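Local coordinates for protein charybdin (Charybdis maritima, PDB 2B7U) that belongs to the ribosome-inactivating protein family, whose fold packs a mixed beta sheet against helices, at residues R65-I73 with G82-W91. Numbering follows the deposited sequence. Where two conformers were deposited one is given.
Sequences RGQVTTVRI and GYQMQGAGKW
Val71 and Tyr83 face each other as a non-hydrogen-bonded pair in an antiparallel beta hairpin, part of the mixed sheet of this ribosome-inactivating protein fold, and illustrate how a hairpin can be tight at one end and bridged at the other. Their CA atoms lie 4.2 Å apart, and on this buried side Tyr83 packs against Leu145 and Leu158 of the helices behind the sheet. Next to them, Arg72 N donates to Gly82 O at 2.8 Å. On the opposite face the Arg72 chain, bent at chi3 (-67°), brings its guanidinium over the six-membered ring of Trp91 in an off-centre cation-pi contact, Arg72 NH2 3.4 Å from Trp91 CZ2 and the planes 42° apart; Asp59 on strand 56-64 pairs with Arg72 NE in a salt bridge. Beyond Gln84 the second strand gives way to a loop that draws off from the first. Gln84 O receives Thr69 OG1 from above the carbonyl plane, while a water donates to both Val68 O and Gln84 O. At the solvent-exposed Gly66 end, the Gln86 side chain takes the place of a backbone partner, its amide gripping the strand twice. Gln86 OE1 accepts from Val68 N at 2.8 Å, and Gln86 NE2 donates to Gly66 O at 2.9 Å, almost straight (171°).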
ATOM      1  N   ARG A  65       3.731   3.738 -22.389  1.00 16.51           N
ATOM      2  CA  ARG A  65       4.041   3.554 -23.817  1.00 17.25           C
ATOM      3  C   ARG A  65       3.402   2.280 -24.397  1.00 16.45           C
ATOM      4  O   ARG A  65       4.064   1.477 -25.050  1.00 16.03           O
ATOM      5  CB  ARG A  65       5.559   3.559 -24.055  1.00 17.57           C
ATOM      6  CG  ARG A  65       6.195   4.892 -23.733  1.00 19.58           C
ATOM      7  CD  ARG A  65       7.670   4.954 -24.103  1.00 21.68           C
ATOM      8  NE  ARG A  65       8.171   6.307 -23.877  1.00 25.79           N
ATOM      9  CZ  ARG A  65       9.431   6.624 -23.568  1.00 29.33           C
ATOM     10  NH1 ARG A  65       9.756   7.910 -23.395  1.00 31.32           N
ATOM     11  NH2 ARG A  65      10.367   5.689 -23.432  1.00 31.57           N
ATOM     12  N   GLY A  66       2.113   2.096 -24.130  1.00 15.79           N
ATOM     13  CA  GLY A  66       1.347   0.979 -24.688  1.00 15.31           C
ATOM     14  C   GLY A  66       1.394  -0.327 -23.894  1.00 15.38           C
ATOM     15  O   GLY A  66       0.731  -1.307 -24.271  1.00 16.59           O
ATOM     16  N   GLN A  67       2.219  -0.359 -22.846  1.00 14.74           N
ATOM     17  CA  GLN A  67       2.381  -1.483 -21.956  1.00 14.46           C
ATOM     18  C   GLN A  67       1.504  -1.241 -20.753  1.00 16.04           C
ATOM     19  O   GLN A  67       1.450  -0.117 -20.260  1.00 17.11           O
ATOM     20  CB  GLN A  67       3.828  -1.558 -21.517  1.00 14.18           C
ATOM     21  CG  GLN A  67       4.791  -1.686 -22.687  1.00 14.51           C
ATOM     22  CD  GLN A  67       6.230  -1.518 -22.251  1.00 15.79           C
ATOM     23  OE1 GLN A  67       6.720  -0.387 -22.113  1.00 21.83           O
ATOM     24  NE2 GLN A  67       6.933  -2.627 -22.073  1.00 15.52           N
ATOM     25  N   VAL A  68       0.829  -2.275 -20.283  1.00 15.85           N
ATOM     26  CA  VAL A  68      -0.158  -2.074 -19.219  1.00 16.49           C
ATOM     27  C   VAL A  68      -0.173  -3.250 -18.263  1.00 16.76           C
ATOM     28  O   VAL A  68       0.011  -4.409 -18.637  1.00 17.22           O
ATOM     29  CB  VAL A  68      -1.611  -1.906 -19.787  0.65 17.22           C
ATOM     30  CG1 VAL A  68      -1.640  -0.914 -20.898  0.65 17.20           C
ATOM     31  CG2 VAL A  68      -2.180  -3.210 -20.267  0.65 18.42           C
ATOM     32  N   THR A  69      -0.386  -2.929 -17.003  1.00 16.22           N
ATOM     33  CA  THR A  69      -0.740  -3.934 -16.044  1.00 16.82           C
ATOM     34  C   THR A  69      -1.818  -3.352 -15.141  1.00 16.17           C
ATOM     35  O   THR A  69      -1.957  -2.152 -15.025  1.00 16.43           O
ATOM     36  CB  THR A  69       0.479  -4.417 -15.252  1.00 17.22           C
ATOM     37  OG1 THR A  69       0.108  -5.544 -14.444  1.00 19.11           O
ATOM     38  CG2 THR A  69       1.064  -3.320 -14.403  1.00 17.93           C
ATOM     39  N   THR A  70      -2.611  -4.240 -14.578  1.00 15.98           N
ATOM     40  CA  THR A  70      -3.607  -3.876 -13.595  1.00 15.58           C
ATOM     41  C   THR A  70      -3.311  -4.665 -12.338  1.00 16.10           C
ATOM     42  O   THR A  70      -3.175  -5.882 -12.405  1.00 14.94           O
ATOM     43  CB  THR A  70      -5.028  -4.185 -14.068  1.00 16.64           C
ATOM     44  OG1 THR A  70      -5.273  -3.498 -15.309  1.00 18.21           O
ATOM     45  CG2 THR A  70      -6.036  -3.729 -13.025  1.00 17.71           C
ATOM     46  N   VAL A  71      -3.247  -3.958 -11.211  1.00 14.66           N
ATOM     47  CA  VAL A  71      -2.993  -4.585  -9.918  1.00 15.21           C
ATOM     48  C   VAL A  71      -4.265  -4.523  -9.086  1.00 14.78           C
ATOM     49  O   VAL A  71      -4.920  -3.489  -9.031  1.00 15.36           O
ATOM     50  CB  VAL A  71      -1.819  -3.894  -9.177  1.00 15.81           C
ATOM     51  CG1 VAL A  71      -1.509  -4.616  -7.912  1.00 17.36           C
ATOM     52  CG2 VAL A  71      -0.566  -3.876 -10.102  1.00 17.68           C
ATOM     53  N   ARG A  72      -4.604  -5.619  -8.428  1.00 13.45           N
ATOM     54  CA  ARG A  72      -5.809  -5.670  -7.578  1.00 13.87           C
ATOM     55  C   ARG A  72      -5.345  -5.641  -6.129  1.00 13.32           C
ATOM     56  O   ARG A  72      -4.475  -6.396  -5.737  1.00 14.14           O
ATOM     57  CB  ARG A  72      -6.589  -6.928  -7.835  1.00 14.71           C
ATOM     58  CG  ARG A  72      -7.938  -6.929  -7.201  1.00 16.79           C
ATOM     59  CD  ARG A  72      -8.921  -7.798  -7.972  1.00 18.72           C
ATOM     60  NE  ARG A  72      -9.245  -7.261  -9.302  1.00 18.86           N
ATOM     61  CZ  ARG A  72      -9.987  -7.909 -10.195  1.00 20.57           C
ATOM     62  NH1 ARG A  72     -10.471  -9.118  -9.924  1.00 20.45           N
ATOM     63  NH2 ARG A  72     -10.237  -7.347 -11.370  1.00 22.70           N
ATOM     64  N   ILE A  73      -5.904  -4.701  -5.375  1.00 12.66           N
ATOM     65  CA  ILE A  73      -5.451  -4.402  -4.014  1.00 13.32           C
ATOM     66  C   ILE A  73      -6.638  -4.433  -3.053  1.00 13.38           C
ATOM     67  O   ILE A  73      -7.707  -3.936  -3.379  1.00 13.39           O
ATOM     68  CB  ILE A  73      -4.799  -3.000  -4.012  1.00 13.67           C
ATOM     69  CG1 ILE A  73      -3.606  -2.986  -4.982  1.00 14.24           C
ATOM     70  CG2 ILE A  73      -4.336  -2.606  -2.619  1.00 15.03           C
ATOM     71  CD1 ILE A  73      -2.987  -1.631  -5.246  1.00 15.88           C
ATOM     72  N   GLY A  82      -3.027  -9.276  -6.380  1.00 13.67           N
ATOM     73  CA  GLY A  82      -2.763  -9.894  -7.674  1.00 13.16           C
ATOM     74  C   GLY A  82      -2.572  -8.874  -8.763  1.00 13.07           C
ATOM     75  O   GLY A  82      -2.698  -7.692  -8.531  1.00 12.95           O
ATOM     76  N   TYR A  83      -2.231  -9.357  -9.945  1.00 12.84           N
ATOM     77  CA  TYR A  83      -2.062  -8.473 -11.093  1.00 12.42           C
ATOM     78  C   TYR A  83      -2.355  -9.233 -12.383  1.00 13.00           C
ATOM     79  O   TYR A  83      -2.338 -10.472 -12.425  1.00 13.59           O
ATOM     80  CB  TYR A  83      -0.675  -7.843 -11.112  1.00 13.23           C
ATOM     81  CG  TYR A  83       0.385  -8.799 -11.573  1.00 12.36           C
ATOM     82  CD1 TYR A  83       0.785  -8.855 -12.904  1.00 14.14           C
ATOM     83  CD2 TYR A  83       0.994  -9.674 -10.671  1.00 13.64           C
ATOM     84  CE1 TYR A  83       1.741  -9.778 -13.327  1.00 15.21           C
ATOM     85  CE2 TYR A  83       1.960 -10.596 -11.090  1.00 14.67           C
ATOM     86  CZ  TYR A  83       2.337 -10.620 -12.412  1.00 14.53           C
ATOM     87  OH  TYR A  83       3.284 -11.530 -12.836  1.00 16.09           O
ATOM     88  N   GLN A  84      -2.634  -8.460 -13.423  1.00 13.88           N
ATOM     89  CA  GLN A  84      -3.000  -9.021 -14.716  1.00 14.72           C
ATOM     90  C   GLN A  84      -1.914  -8.804 -15.765  1.00 14.90           C
ATOM     91  O   GLN A  84      -1.459  -7.681 -15.961  1.00 15.61           O
ATOM     92  CB  GLN A  84      -4.273  -8.364 -15.219  1.00 14.89           C
ATOM     93  CG  GLN A  84      -4.862  -9.088 -16.413  1.00 15.95           C
ATOM     94  CD  GLN A  84      -6.183  -8.541 -16.875  1.00 15.70           C
ATOM     95  OE1 GLN A  84      -7.073  -9.312 -17.279  1.00 20.87           O
ATOM     96  NE2 GLN A  84      -6.318  -7.234 -16.864  1.00 15.77           N
ATOM     97  N   MET A  85      -1.565  -9.877 -16.473  1.00 15.54           N
ATOM     98  CA  MET A  85      -0.663  -9.784 -17.631  1.00 16.29           C
ATOM     99  C   MET A  85      -1.414  -9.261 -18.850  1.00 17.11           C
ATOM    100  O   MET A  85      -2.627  -9.437 -18.955  1.00 17.73           O
ATOM    101  CB  MET A  85      -0.055 -11.139 -17.935  1.00 17.15           C
ATOM    102  CG  MET A  85       0.912 -11.602 -16.858  1.00 16.46           C
ATOM    103  SD  MET A  85       1.661 -13.199 -17.148  1.00 20.04           S
ATOM    104  CE  MET A  85       2.875 -12.848 -18.424  1.00 18.83           C
ATOM    105  N   GLN A  86      -0.683  -8.632 -19.775  1.00 16.90           N
ATOM    106  CA  GLN A  86      -1.283  -7.916 -20.901  1.00 18.09           C
ATOM    107  C   GLN A  86      -1.730  -8.806 -22.055  1.00 19.57           C
ATOM    108  O   GLN A  86      -2.773  -8.547 -22.651  1.00 21.72           O
ATOM    109  CB  GLN A  86      -0.314  -6.859 -21.438  1.00 17.84           C
ATOM    110  CG  GLN A  86      -0.876  -5.986 -22.543  1.00 17.07           C
ATOM    111  CD  GLN A  86      -0.081  -4.721 -22.747  1.00 17.04           C
ATOM    112  OE1 GLN A  86       0.894  -4.470 -22.048  1.00 14.84           O
ATOM    113  NE2 GLN A  86      -0.473  -3.930 -23.723  1.00 19.59           N
ATOM    114  N   GLY A  87      -0.953  -9.833 -22.370  1.00 21.24           N
ATOM    115  CA  GLY A  87      -1.169 -10.634 -23.576  1.00 23.67           C
ATOM    116  C   GLY A  87      -2.515 -11.324 -23.586  1.00 25.12           C
ATOM    117  O   GLY A  87      -3.364 -11.053 -24.445  1.00 27.93           O
ATOM    118  N   ALA A  88      -2.699 -12.239 -22.650  1.00 26.36           N
ATOM    119  CA  ALA A  88      -3.924 -13.025 -22.572  1.00 26.46           C
ATOM    120  C   ALA A  88      -4.888 -12.506 -21.492  1.00 26.46           C
ATOM    121  O   ALA A  88      -6.045 -12.925 -21.451  1.00 26.77           O
ATOM    122  CB  ALA A  88      -3.583 -14.465 -22.331  1.00 27.13           C
ATOM    123  N   GLY A  89      -4.426 -11.597 -20.626  1.00 25.45           N
ATOM    124  CA  GLY A  89      -5.247 -11.114 -19.504  1.00 24.55           C
ATOM    125  C   GLY A  89      -5.246 -12.084 -18.329  1.00 23.44           C
ATOM    126  O   GLY A  89      -6.178 -12.089 -17.532  1.00 23.58           O
ATOM    127  N   LYS A  90      -4.195 -12.896 -18.232  1.00 22.42           N
ATOM    128  CA  LYS A  90      -4.041 -13.892 -17.179  1.00 21.99           C
ATOM    129  C   LYS A  90      -3.816 -13.173 -15.856  1.00 20.43           C
ATOM    130  O   LYS A  90      -2.994 -12.272 -15.793  1.00 20.16           O
ATOM    131  CB  LYS A  90      -2.848 -14.788 -17.472  1.00 22.30           C
ATOM    132  CG  LYS A  90      -2.444 -15.729 -16.362  1.00 23.51           C
ATOM    133  CD  LYS A  90      -1.192 -16.482 -16.745  1.00 25.30           C
ATOM    134  CE  LYS A  90      -0.909 -17.633 -15.822  1.00 29.07           C
ATOM    135  NZ  LYS A  90      -0.014 -17.229 -14.726  1.00 33.31           N
ATOM    136  N   TRP A  91      -4.564 -13.577 -14.829  1.00 19.06           N
ATOM    137  CA  TRP A  91      -4.402 -13.069 -13.464  1.00 18.25           C
ATOM    138  C   TRP A  91      -3.474 -13.949 -12.652  1.00 18.06           C
ATOM    139  O   TRP A  91      -3.599 -15.179 -12.675  1.00 18.18           O
ATOM    140  CB  TRP A  91      -5.755 -12.994 -12.760  1.00 18.46           C
ATOM    141  CG  TRP A  91      -6.532 -11.815 -13.178  1.00 16.66           C
ATOM    142  CD1 TRP A  91      -7.511 -11.769 -14.118  1.00 18.34           C
ATOM    143  CD2 TRP A  91      -6.404 -10.479 -12.667  1.00 17.06           C
ATOM    144  NE1 TRP A  91      -8.003 -10.495 -14.225  1.00 18.46           N
ATOM    145  CE2 TRP A  91      -7.341  -9.677 -13.353  1.00 18.07           C
ATOM    146  CE3 TRP A  91      -5.593  -9.880 -11.701  1.00 18.01           C
ATOM    147  CZ2 TRP A  91      -7.491  -8.299 -13.086  1.00 17.33           C
ATOM    148  CZ3 TRP A  91      -5.731  -8.517 -11.458  1.00 17.87           C
ATOM    149  CH2 TRP A  91      -6.671  -7.741 -12.153  1.00 18.38           C
TER
HETATM  150  O   HOH W   1      -2.312  -6.161 -18.302  1.00 20.84           O